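Local coordinates for type IV pilus biogenesis protein PilB (Streptococcus sanguinis, PDB 7B7P) that serves as a minor type IV pilin with a direct role in adhesion, probably exerted through its metal-binding von Willebrand factor A-like module, at residues Met160-Ser165 / Ala274-Ile279; Val164-Asp169 / Ile212-Val217; Leu360-Val365 / Gly390-Lys395. All blocks are in the same frame, centred on the assembly; numbering follows the deposited sequence.

Contact 1 (Met160-Ser165 / Ala274-Ile279); sequences MNIAVS and AQLKYI
I162-S165 and L276-I279 run side by side as parallel strands, their axes 4.7 Å apart and their directions within 11°. A163 is held through both backbone groups: its N donates to L276 O over 2.9 Å, and its O takes a weak bond from Y278 N. The next rung is tighter, S165 N reaching Y278 O at 2.7 Å. Just ahead of the strands, N161 O receives two weak bonds, from Q275 N and L276 N. On the face of I162, V164, L276 and Y278, the I162 and L276 side chains lie alongside, CG1 of I162 3.7 Å from CB of L276. CG2 of I162, anti to the backbone N (CG1 at chi1 -68°), meets the edge of the Y278 ring in its plane, 3.9 Å from CE2. V164 CG2 meets the same ring obliquely. Helix 402-424 packs on this face through I416 and L420, and its D419 bonds Y278 OH. On the face of A163, its CB meets A274 CB of the preceding loop at 3.8 Å, with L269 of helix 258-270 touching A163. Peptide groups thus satisfy one another between the strands, while mainly apolar side chains fasten the sheet to helices on both faces.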
ATOM      1  N   MET A 160       1.769   6.012  12.944  1.00112.50           N
ATOM      2  CA  MET A 160       1.380   4.650  13.252  1.00100.16           C
ATOM      3  C   MET A 160       2.551   3.695  13.026  1.00 98.21           C
ATOM      4  O   MET A 160       3.556   4.030  12.386  1.00 96.52           O
ATOM      5  CB  MET A 160       0.175   4.257  12.410  1.00101.49           C
ATOM      6  CG  MET A 160      -1.097   4.993  12.806  1.00110.10           C
ATOM      7  SD  MET A 160      -1.131   5.625  14.510  1.00126.04           S
ATOM      8  CE  MET A 160      -0.493   7.297  14.316  1.00113.73           C
ATOM      9  N   ASN A 161       2.432   2.500  13.594  1.00 92.21           N
ATOM     10  CA  ASN A 161       3.403   1.452  13.331  1.00 87.49           C
ATOM     11  C   ASN A 161       2.977   0.656  12.104  1.00 83.99           C
ATOM     12  O   ASN A 161       1.788   0.535  11.796  1.00 78.14           O
ATOM     13  CB  ASN A 161       3.561   0.535  14.544  1.00 88.86           C
ATOM     14  CG  ASN A 161       3.754   1.315  15.827  1.00 93.51           C
ATOM     15  OD1 ASN A 161       4.784   1.962  16.015  1.00 94.12           O
ATOM     16  ND2 ASN A 161       2.758   1.272  16.712  1.00 95.87           N
ATOM     17  N   ILE A 162       3.970   0.133  11.390  1.00 81.81           N
ATOM     18  CA  ILE A 162       3.745  -0.592  10.147  1.00 76.70           C
ATOM     19  C   ILE A 162       4.530  -1.894  10.195  1.00 74.90           C
ATOM     20  O   ILE A 162       5.734  -1.892  10.478  1.00 74.30           O
ATOM     21  CB  ILE A 162       4.171   0.240   8.922  1.00 76.79           C
ATOM     22  CG1 ILE A 162       3.244   1.444   8.732  1.00 79.03           C
ATOM     23  CG2 ILE A 162       4.223  -0.634   7.686  1.00 67.32           C
ATOM     24  CD1 ILE A 162       3.770   2.468   7.711  1.00 82.43           C
ATOM     25  N   ALA A 163       3.858  -3.000   9.896  1.00 70.98           N
ATOM     26  CA  ALA A 163       4.515  -4.288   9.776  1.00 70.08           C
ATOM     27  C   ALA A 163       4.426  -4.769   8.336  1.00 65.12           C
ATOM     28  O   ALA A 163       3.391  -4.615   7.685  1.00 65.73           O
ATOM     29  CB  ALA A 163       3.893  -5.317  10.713  1.00 66.26           C
ATOM     30  N   VAL A 164       5.523  -5.330   7.842  1.00 59.19           N
ATOM     31  CA  VAL A 164       5.610  -5.821   6.479  1.00 62.00           C
ATOM     32  C   VAL A 164       6.176  -7.223   6.545  1.00 65.18           C
ATOM     33  O   VAL A 164       7.280  -7.427   7.055  1.00 66.87           O
ATOM     34  CB  VAL A 164       6.493  -4.931   5.588  1.00 66.58           C
ATOM     35  CG1 VAL A 164       6.549  -5.506   4.180  1.00 63.95           C
ATOM     36  CG2 VAL A 164       5.978  -3.491   5.569  1.00 65.20           C
ATOM     37  N   SER A 165       5.426  -8.194   6.056  1.00 65.92           N
ATOM     38  CA  SER A 165       5.939  -9.552   5.970  1.00 66.11           C
ATOM     39  C   SER A 165       6.342  -9.826   4.533  1.00 63.30           C
ATOM     40  O   SER A 165       5.502  -9.753   3.624  1.00 62.80           O
ATOM     41  CB  SER A 165       4.922 -10.589   6.453  1.00 59.16           C
ATOM     42  OG  SER A 165       5.554 -11.862   6.461  1.00 58.18           O
ATOM     43  N   ALA A 274       1.212  -3.370  14.945  1.00 79.13           N
ATOM     44  CA  ALA A 274       1.094  -2.353  13.901  1.00 82.36           C
ATOM     45  C   ALA A 274      -0.327  -2.161  13.388  1.00 81.82           C
ATOM     46  O   ALA A 274      -1.106  -3.112  13.310  1.00 79.49           O
ATOM     47  CB  ALA A 274       2.005  -2.704  12.723  1.00 73.01           C
ATOM     48  N   GLN A 275      -0.673  -0.933  13.024  1.00 82.76           N
ATOM     49  CA  GLN A 275      -1.999  -0.670  12.491  1.00 85.66           C
ATOM     50  C   GLN A 275      -2.058  -0.766  10.967  1.00 83.27           C
ATOM     51  O   GLN A 275      -3.150  -0.935  10.408  1.00 85.00           O
ATOM     52  CB  GLN A 275      -2.470   0.705  12.965  1.00 93.74           C
ATOM     53  CG  GLN A 275      -3.940   0.997  12.716  1.00101.19           C
ATOM     54  CD  GLN A 275      -4.123   2.294  11.956  1.00101.70           C
ATOM     55  OE1 GLN A 275      -3.220   3.141  11.931  1.00 99.23           O
ATOM     56  NE2 GLN A 275      -5.286   2.458  11.325  1.00 99.93           N
ATOM     57  N   LEU A 276      -0.921  -0.681  10.283  1.00 75.95           N
ATOM     58  CA  LEU A 276      -0.838  -0.953   8.854  1.00 77.98           C
ATOM     59  C   LEU A 276      -0.019  -2.223   8.664  1.00 73.42           C
ATOM     60  O   LEU A 276       1.136  -2.282   9.098  1.00 71.14           O
ATOM     61  CB  LEU A 276      -0.206   0.219   8.099  1.00 75.83           C
ATOM     62  CG  LEU A 276      -1.036   1.505   8.074  1.00 78.81           C
ATOM     63  CD1 LEU A 276      -0.335   2.615   7.293  1.00 78.54           C
ATOM     64  CD2 LEU A 276      -2.394   1.221   7.496  1.00 76.41           C
ATOM     65  N   LYS A 277      -0.614  -3.234   8.011  1.00 69.26           N
ATOM     66  CA  LYS A 277       0.018  -4.540   7.844  1.00 67.79           C
ATOM     67  C   LYS A 277       0.051  -4.940   6.377  1.00 62.92           C
ATOM     68  O   LYS A 277      -0.939  -4.781   5.655  1.00 65.78           O
ATOM     69  CB  LYS A 277      -0.714  -5.622   8.659  1.00 68.05           C
ATOM     70  CG  LYS A 277      -0.774  -5.349  10.155  1.00 67.66           C
ATOM     71  CD  LYS A 277      -1.604  -6.429  10.858  1.00 70.71           C
ATOM     72  CE  LYS A 277      -1.928  -6.031  12.291  1.00 67.38           C
ATOM     73  NZ  LYS A 277      -1.830  -7.173  13.200  1.00 69.20           N
ATOM     74  N   TYR A 278       1.170  -5.521   5.961  1.00 57.31           N
ATOM     75  CA  TYR A 278       1.431  -5.756   4.550  1.00 64.00           C
ATOM     76  C   TYR A 278       2.071  -7.116   4.328  1.00 61.34           C
ATOM     77  O   TYR A 278       2.968  -7.516   5.073  1.00 62.47           O
ATOM     78  CB  TYR A 278       2.363  -4.672   3.982  1.00 64.87           C
ATOM     79  CG  TYR A 278       1.743  -3.293   3.980  1.00 67.95           C
ATOM     80  CD1 TYR A 278       0.831  -2.922   2.997  1.00 64.73           C
ATOM     81  CD2 TYR A 278       2.064  -2.367   4.963  1.00 65.98           C
ATOM     82  CE1 TYR A 278       0.275  -1.678   2.984  1.00 66.61           C
ATOM     83  CE2 TYR A 278       1.504  -1.117   4.961  1.00 70.49           C
ATOM     84  CZ  TYR A 278       0.609  -0.775   3.975  1.00 71.98           C
ATOM     85  OH  TYR A 278       0.048   0.476   3.985  1.00 74.97           O
ATOM     86  N   ILE A 279       1.637  -7.798   3.268  1.00 60.76           N
ATOM     87  CA  ILE A 279       2.355  -8.937   2.706  1.00 59.05           C
ATOM     88  C   ILE A 279       2.968  -8.527   1.368  1.00 57.61           C
ATOM     89  O   ILE A 279       2.291  -7.942   0.515  1.00 59.00           O
ATOM     90  CB  ILE A 279       1.430 -10.151   2.524  1.00 58.46           C
ATOM     91  CG1 ILE A 279       0.897 -10.618   3.879  1.00 58.74           C
ATOM     92  CG2 ILE A 279       2.155 -11.270   1.759  1.00 53.77           C
ATOM     93  CD1 ILE A 279       1.801 -11.612   4.587  1.00 55.75           C
TER

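Contact 2 (Val164-Asp169 / Ile212-Val217); sequences VSFVFD and ISVNLV
S165 and N215 form the polar pair between these parallel strands. N215 CG sits between its own backbone N and carbonyl carbon (chi1 74°), which swings OD1 back across to S165; S165 OG donates to N215 OD1 at 2.9 Å, slightly tilted from the amide plane. The other end of the amide is held too, ND2 bonding S268 OG and Q228 O, so the rotation of this buried group is fixed from both ends. On the same face V167 and V217 lie side by side and point the same way, V167 CG2 being 3.8 Å from V217 CB. The opposite face is aromatic and aliphatic. L216 CD1 touches both phenylalanines, 3.6 Å from F166 CB and 3.8 Å from F168 CD2, and the L216 and F168 side chains cross at about a right angle. The F166 ring turns its edge to N215 O, in plane, while V164 CG1 lies over one face, toward the rim. M202 and I203 of helix 191-209 also pack on F166. The backbone bonds are shortest at the far end of the ladder, with V217 N at 2.6 Å from F166 O and F168 N at 2.8 Å from V217 O. Such a buried parallel pair, flanked by helices, is characteristic of the Rossmann-like von Willebrand factor A fold; its central strand ends at D169, first residue of the DxSxS sequence of the metal-ion-dependent adhesion site (MIDAS).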
ATOM      1  N   VAL A 164       5.523  -5.330   7.842  1.00 59.19           N
ATOM      2  CA  VAL A 164       5.610  -5.821   6.479  1.00 62.00           C
ATOM      3  C   VAL A 164       6.176  -7.223   6.545  1.00 65.18           C
ATOM      4  O   VAL A 164       7.280  -7.427   7.055  1.00 66.87           O
ATOM      5  CB  VAL A 164       6.493  -4.931   5.588  1.00 66.58           C
ATOM      6  CG1 VAL A 164       6.549  -5.506   4.180  1.00 63.95           C
ATOM      7  CG2 VAL A 164       5.978  -3.491   5.569  1.00 65.20           C
ATOM      8  N   SER A 165       5.426  -8.194   6.056  1.00 65.92           N
ATOM      9  CA  SER A 165       5.939  -9.552   5.970  1.00 66.11           C
ATOM     10  C   SER A 165       6.342  -9.826   4.533  1.00 63.30           C
ATOM     11  O   SER A 165       5.502  -9.753   3.624  1.00 62.80           O
ATOM     12  CB  SER A 165       4.922 -10.589   6.453  1.00 59.16           C
ATOM     13  OG  SER A 165       5.554 -11.862   6.461  1.00 58.18           O
ATOM     14  N   PHE A 166       7.625 -10.114   4.337  1.00 60.99           N
ATOM     15  CA  PHE A 166       8.155 -10.537   3.054  1.00 60.36           C
ATOM     16  C   PHE A 166       8.049 -12.041   2.943  1.00 61.59           C
ATOM     17  O   PHE A 166       8.510 -12.760   3.834  1.00 59.61           O
ATOM     18  CB  PHE A 166       9.617 -10.116   2.903  1.00 67.24           C
ATOM     19  CG  PHE A 166       9.784  -8.655   2.633  1.00 67.41           C
ATOM     20  CD1 PHE A 166       9.577  -8.144   1.357  1.00 62.39           C
ATOM     21  CD2 PHE A 166      10.122  -7.789   3.655  1.00 68.64           C
ATOM     22  CE1 PHE A 166       9.712  -6.777   1.107  1.00 70.66           C
ATOM     23  CE2 PHE A 166      10.270  -6.433   3.414  1.00 73.69           C
ATOM     24  CZ  PHE A 166      10.059  -5.924   2.145  1.00 73.33           C
ATOM     25  N   VAL A 167       7.498 -12.513   1.828  1.00 58.33           N
ATOM     26  CA  VAL A 167       7.199 -13.924   1.634  1.00 59.13           C
ATOM     27  C   VAL A 167       7.753 -14.312   0.274  1.00 62.00           C
ATOM     28  O   VAL A 167       7.148 -14.009  -0.762  1.00 62.59           O
ATOM     29  CB  VAL A 167       5.700 -14.220   1.747  1.00 57.28           C
ATOM     30  CG1 VAL A 167       5.403 -15.675   1.406  1.00 56.55           C
ATOM     31  CG2 VAL A 167       5.237 -13.891   3.143  1.00 52.48           C
ATOM     32  N   PHE A 168       8.900 -14.997   0.272  1.00 62.72           N
ATOM     33  CA  PHE A 168       9.716 -15.152  -0.923  1.00 60.90           C
ATOM     34  C   PHE A 168       9.765 -16.606  -1.370  1.00 56.76           C
ATOM     35  O   PHE A 168      10.122 -17.490  -0.591  1.00 60.92           O
ATOM     36  CB  PHE A 168      11.139 -14.634  -0.682  1.00 62.48           C
ATOM     37  CG  PHE A 168      11.256 -13.126  -0.599  1.00 62.65           C
ATOM     38  CD1 PHE A 168      10.198 -12.295  -0.919  1.00 64.78           C
ATOM     39  CD2 PHE A 168      12.460 -12.545  -0.219  1.00 70.49           C
ATOM     40  CE1 PHE A 168      10.324 -10.914  -0.844  1.00 66.63           C
ATOM     41  CE2 PHE A 168      12.597 -11.183  -0.143  1.00 66.73           C
ATOM     42  CZ  PHE A 168      11.536 -10.359  -0.459  1.00 67.71           C
ATOM     43  N   ASP A 169       9.430 -16.831  -2.637  1.00 56.78           N
ATOM     44  CA  ASP A 169       9.596 -18.123  -3.277  1.00 58.92           C
ATOM     45  C   ASP A 169      11.076 -18.523  -3.251  1.00 63.54           C
ATOM     46  O   ASP A 169      11.947 -17.758  -3.676  1.00 64.07           O
ATOM     47  CB  ASP A 169       9.052 -18.010  -4.710  1.00 54.61           C
ATOM     48  CG  ASP A 169       8.993 -19.335  -5.468  1.00 58.51           C
ATOM     49  OD1 ASP A 169       9.804 -20.257  -5.246  1.00 63.51           O
ATOM     50  OD2 ASP A 169       8.137 -19.431  -6.375  1.00 60.85           O
ATOM     51  N   ILE A 212       8.547   1.090  11.344  1.00 83.18           N
ATOM     52  CA  ILE A 212       8.216   0.107  10.330  1.00 81.39           C
ATOM     53  C   ILE A 212       9.071  -1.126  10.586  1.00 81.89           C
ATOM     54  O   ILE A 212      10.303  -1.047  10.574  1.00 82.91           O
ATOM     55  CB  ILE A 212       8.433   0.671   8.912  1.00 81.25           C
ATOM     56  CG1 ILE A 212       8.309  -0.405   7.837  1.00 79.11           C
ATOM     57  CG2 ILE A 212       9.749   1.439   8.818  1.00 85.74           C
ATOM     58  CD1 ILE A 212       7.925   0.195   6.481  1.00 75.30           C
ATOM     59  N   SER A 213       8.419  -2.250  10.867  1.00 77.28           N
ATOM     60  CA  SER A 213       9.130  -3.490  11.124  1.00 78.59           C
ATOM     61  C   SER A 213       8.800  -4.536  10.067  1.00 69.33           C
ATOM     62  O   SER A 213       7.764  -4.486   9.402  1.00 70.65           O
ATOM     63  CB  SER A 213       8.836  -4.028  12.534  1.00 78.34           C
ATOM     64  OG  SER A 213       7.514  -3.741  12.908  1.00 84.22           O
ATOM     65  N   VAL A 214       9.723  -5.472   9.902  1.00 70.85           N
ATOM     66  CA  VAL A 214       9.676  -6.445   8.827  1.00 71.39           C
ATOM     67  C   VAL A 214      10.088  -7.804   9.383  1.00 73.38           C
ATOM     68  O   VAL A 214      10.818  -7.895  10.375  1.00 71.05           O
ATOM     69  CB  VAL A 214      10.596  -6.021   7.653  1.00 74.10           C
ATOM     70  CG1 VAL A 214      10.380  -4.554   7.277  1.00 71.08           C
ATOM     71  CG2 VAL A 214      12.050  -6.226   8.019  1.00 75.66           C
ATOM     72  N   ASN A 215       9.595  -8.871   8.751  1.00 70.00           N
ATOM     73  CA  ASN A 215      10.142 -10.208   8.951  1.00 68.09           C
ATOM     74  C   ASN A 215      10.243 -10.866   7.585  1.00 67.24           C
ATOM     75  O   ASN A 215       9.815 -10.304   6.572  1.00 68.98           O
ATOM     76  CB  ASN A 215       9.311 -11.044   9.942  1.00 68.82           C
ATOM     77  CG  ASN A 215       7.991 -11.535   9.351  1.00 73.19           C
ATOM     78  OD1 ASN A 215       7.486 -10.963   8.377  1.00 68.25           O
ATOM     79  ND2 ASN A 215       7.431 -12.615   9.934  1.00 60.15           N
ATOM     80  N   LEU A 216      10.792 -12.070   7.550  1.00 63.12           N
ATOM     81  CA  LEU A 216      11.102 -12.733   6.296  1.00 65.03           C
ATOM     82  C   LEU A 216      10.592 -14.166   6.342  1.00 67.31           C
ATOM     83  O   LEU A 216      10.975 -14.931   7.234  1.00 67.85           O
ATOM     84  CB  LEU A 216      12.613 -12.699   6.029  1.00 68.50           C
ATOM     85  CG  LEU A 216      13.006 -13.198   4.636  1.00 73.67           C
ATOM     86  CD1 LEU A 216      12.266 -12.405   3.545  1.00 64.72           C
ATOM     87  CD2 LEU A 216      14.528 -13.155   4.426  1.00 73.08           C
ATOM     88  N   VAL A 217       9.741 -14.525   5.380  1.00 62.78           N
ATOM     89  CA  VAL A 217       9.240 -15.884   5.207  1.00 61.96           C
ATOM     90  C   VAL A 217       9.738 -16.399   3.864  1.00 63.76           C
ATOM     91  O   VAL A 217       9.620 -15.711   2.841  1.00 64.61           O
ATOM     92  CB  VAL A 217       7.698 -15.948   5.269  1.00 59.88           C
ATOM     93  CG1 VAL A 217       7.174 -17.353   4.864  1.00 57.02           C
ATOM     94  CG2 VAL A 217       7.180 -15.545   6.640  1.00 61.68           C
TER

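Contact 3 (Leu360-Val365 / Gly390-Lys395); sequences LGIKRV and GGMETK
R364 and E393 form a salt bridge in which one carboxylate oxygen takes two N-H groups. NH2 of R364 meets E393 OE1 at 2.7 Å, nearly in line with the C-O bond, and NE adds a weak bond to the same OE1 at 3.2 Å. The bend of the arginine chain at chi3 (-45°) turns its guanidinium edge to the glutamate, the two planes standing 35° apart. NH1 is engaged by D419 of helix 402-424, so the arginine bridges two acids. K363 joins more loosely: its NZ is 3.9 Å from E393 OE2, a long salt bridge. Behind these charges the strands pair in parallel, V365 N donating to E393 O at 2.9 Å and K395 N to V365 O at 3.1 Å. They are the two strands of a beta-alpha-beta unit, connected through helix 380-388, and G391, with positive phi, lies in the turn from that helix toward strand 393-399. CB of M392 lies 3.3 Å from I362 O, and its CG, placed between backbone N and carbonyl carbon (chi1 71°), lies 3.8 Å from V365 CG2, the two side chains crossing obliquely. Further out, M266 of helix 258-270 touches I362, V365 and M392.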
ATOM      1  N   LEU A 360      -7.396 -10.979   8.233  1.00 62.48           N
ATOM      2  CA  LEU A 360      -8.325  -9.980   8.760  1.00 70.27           C
ATOM      3  C   LEU A 360      -7.654  -8.623   8.981  1.00 68.70           C
ATOM      4  O   LEU A 360      -8.202  -7.580   8.609  1.00 78.23           O
ATOM      5  CB  LEU A 360      -8.960 -10.470  10.061  1.00 66.75           C
ATOM      6  CG  LEU A 360      -9.946  -9.458  10.644  1.00 69.94           C
ATOM      7  CD1 LEU A 360     -11.112  -9.219   9.702  1.00 67.75           C
ATOM      8  CD2 LEU A 360     -10.439  -9.885  12.034  1.00 75.70           C
ATOM      9  N   GLY A 361      -6.491  -8.595   9.588  1.00 64.88           N
ATOM     10  CA  GLY A 361      -6.050  -7.228   9.809  1.00 73.01           C
ATOM     11  C   GLY A 361      -5.281  -6.558   8.683  1.00 73.44           C
ATOM     12  O   GLY A 361      -4.725  -5.470   8.880  1.00 72.86           O
ATOM     13  N   ILE A 362      -5.207  -7.167   7.503  1.00 70.76           N
ATOM     14  CA  ILE A 362      -4.125  -6.873   6.572  1.00 64.77           C
ATOM     15  C   ILE A 362      -4.568  -5.802   5.579  1.00 66.55           C
ATOM     16  O   ILE A 362      -5.664  -5.872   5.009  1.00 62.85           O
ATOM     17  CB  ILE A 362      -3.657  -8.157   5.873  1.00 67.61           C
ATOM     18  CG1 ILE A 362      -2.896  -9.006   6.889  1.00 66.70           C
ATOM     19  CG2 ILE A 362      -2.753  -7.855   4.681  1.00 59.63           C
ATOM     20  CD1 ILE A 362      -2.646 -10.383   6.419  1.00 62.87           C
ATOM     21  N   LYS A 363      -3.723  -4.788   5.406  1.00 63.85           N
ATOM     22  CA  LYS A 363      -4.077  -3.669   4.540  1.00 66.96           C
ATOM     23  C   LYS A 363      -3.999  -4.057   3.066  1.00 62.32           C
ATOM     24  O   LYS A 363      -4.929  -3.794   2.301  1.00 67.55           O
ATOM     25  CB  LYS A 363      -3.156  -2.482   4.832  1.00 69.91           C
ATOM     26  CG  LYS A 363      -3.275  -1.345   3.846  1.00 70.65           C
ATOM     27  CD  LYS A 363      -4.623  -0.678   3.950  1.00 70.97           C
ATOM     28  CE  LYS A 363      -4.533   0.784   3.495  1.00 72.24           C
ATOM     29  NZ  LYS A 363      -5.795   1.217   2.858  1.00 67.63           N
ATOM     30  N   ARG A 364      -2.912  -4.696   2.647  1.00 62.90           N
ATOM     31  CA  ARG A 364      -2.769  -5.013   1.228  1.00 63.01           C
ATOM     32  C   ARG A 364      -1.803  -6.178   1.079  1.00 63.09           C
ATOM     33  O   ARG A 364      -0.845  -6.307   1.849  1.00 60.29           O
ATOM     34  CB  ARG A 364      -2.268  -3.791   0.424  1.00 64.45           C
ATOM     35  CG  ARG A 364      -1.856  -4.050  -1.054  1.00 60.63           C
ATOM     36  CD  ARG A 364      -1.396  -2.755  -1.777  1.00 63.28           C
ATOM     37  NE  ARG A 364      -2.328  -1.667  -1.487  1.00 75.37           N
ATOM     38  CZ  ARG A 364      -2.034  -0.623  -0.723  1.00 71.27           C
ATOM     39  NH1 ARG A 364      -0.827  -0.515  -0.196  1.00 70.56           N
ATOM     40  NH2 ARG A 364      -2.949   0.296  -0.474  1.00 73.07           N
ATOM     41  N   VAL A 365      -2.083  -7.036   0.097  1.00 57.33           N
ATOM     42  CA  VAL A 365      -1.135  -8.048  -0.357  1.00 57.62           C
ATOM     43  C   VAL A 365      -0.617  -7.639  -1.733  1.00 61.63           C
ATOM     44  O   VAL A 365      -1.390  -7.541  -2.694  1.00 60.62           O
ATOM     45  CB  VAL A 365      -1.758  -9.453  -0.414  1.00 55.22           C
ATOM     46  CG1 VAL A 365      -0.705 -10.467  -0.905  1.00 51.04           C
ATOM     47  CG2 VAL A 365      -2.351  -9.853   0.960  1.00 50.29           C
ATOM     48  N   GLY A 390      -9.959 -12.949   0.284  1.00 54.86           N
ATOM     49  CA  GLY A 390      -9.899 -12.659   1.700  1.00 59.88           C
ATOM     50  C   GLY A 390     -10.283 -11.241   2.105  1.00 67.41           C
ATOM     51  O   GLY A 390     -10.166 -10.905   3.288  1.00 61.04           O
ATOM     52  N   GLY A 391     -10.674 -10.376   1.145  1.00 64.52           N
ATOM     53  CA  GLY A 391     -11.274  -9.089   1.443  1.00 57.11           C
ATOM     54  C   GLY A 391     -10.329  -7.903   1.537  1.00 64.01           C
ATOM     55  O   GLY A 391     -10.809  -6.772   1.669  1.00 68.93           O
ATOM     56  N   MET A 392      -9.013  -8.107   1.504  1.00 62.17           N
ATOM     57  CA  MET A 392      -8.098  -6.977   1.546  1.00 61.59           C
ATOM     58  C   MET A 392      -7.791  -6.499   0.126  1.00 62.47           C
ATOM     59  O   MET A 392      -8.088  -7.170  -0.862  1.00 63.42           O
ATOM     60  CB  MET A 392      -6.793  -7.339   2.284  1.00 58.57           C
ATOM     61  CG  MET A 392      -5.829  -8.317   1.538  1.00 55.30           C
ATOM     62  SD  MET A 392      -6.576  -9.979   1.224  1.00 54.95           S
ATOM     63  CE  MET A 392      -6.730 -10.596   2.910  1.00 60.00           C
ATOM     64  N   GLU A 393      -7.160  -5.333   0.035  1.00 62.20           N
ATOM     65  CA  GLU A 393      -6.636  -4.873  -1.243  1.00 66.31           C
ATOM     66  C   GLU A 393      -5.533  -5.809  -1.715  1.00 65.46           C
ATOM     67  O   GLU A 393      -4.721  -6.286  -0.918  1.00 66.03           O
ATOM     68  CB  GLU A 393      -6.084  -3.455  -1.122  1.00 62.54           C
ATOM     69  CG  GLU A 393      -7.151  -2.388  -0.949  1.00 69.74           C
ATOM     70  CD  GLU A 393      -6.559  -0.980  -0.787  1.00 82.04           C
ATOM     71  OE1 GLU A 393      -5.328  -0.801  -0.990  1.00 79.93           O
ATOM     72  OE2 GLU A 393      -7.336  -0.047  -0.476  1.00 87.13           O
ATOM     73  N   THR A 394      -5.510  -6.081  -3.016  1.00 63.58           N
ATOM     74  CA  THR A 394      -4.432  -6.842  -3.626  1.00 59.68           C
ATOM     75  C   THR A 394      -3.958  -6.138  -4.884  1.00 62.73           C
ATOM     76  O   THR A 394      -4.702  -5.387  -5.515  1.00 68.03           O
ATOM     77  CB  THR A 394      -4.846  -8.263  -3.995  1.00 60.55           C
ATOM     78  OG1 THR A 394      -5.834  -8.210  -5.032  1.00 67.53           O
ATOM     79  CG2 THR A 394      -5.386  -9.016  -2.780  1.00 59.00           C
ATOM     80  N   LYS A 395      -2.714  -6.408  -5.254  1.00 60.59           N
ATOM     81  CA  LYS A 395      -2.124  -5.802  -6.438  1.00 63.80           C
ATOM     82  C   LYS A 395      -1.080  -6.753  -6.997  1.00 59.32           C
ATOM     83  O   LYS A 395      -0.122  -7.111  -6.301  1.00 54.55           O
ATOM     84  CB  LYS A 395      -1.505  -4.447  -6.093  1.00 60.37           C
ATOM     85  CG  LYS A 395      -0.904  -3.695  -7.266  1.00 63.35           C
ATOM     86  CD  LYS A 395       0.094  -2.655  -6.732  1.00 74.11           C
ATOM     87  CE  LYS A 395       1.018  -2.085  -7.809  1.00 74.53           C
ATOM     88  NZ  LYS A 395       0.254  -1.679  -9.015  1.00 80.95           N
TER

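All three contacts belong to one sheet, in which neighbouring strands follow the order 212-219, 162-169, 276-283, 364-370, 393-399. Contacts 1 and 2 lie on the two sides of strand 162-169 and share V164 and S165, their centres 10 Å apart. Contact 3 is centred 11 Å from contact 1 and 15 Å from contact 2; it adjoins contact 1 through probable backbone hydrogen bonds from K363 N to K277 O and I279 N to R364 O. Along the chain, contacts 1 and 2 start together, contact 2 closes first, and contact 3 follows both. Together they tie strands from separate parts of the chain into the parallel core of the von Willebrand factor A-like module, the probable adhesive part, which also bears magnesium-binding S173 and D284.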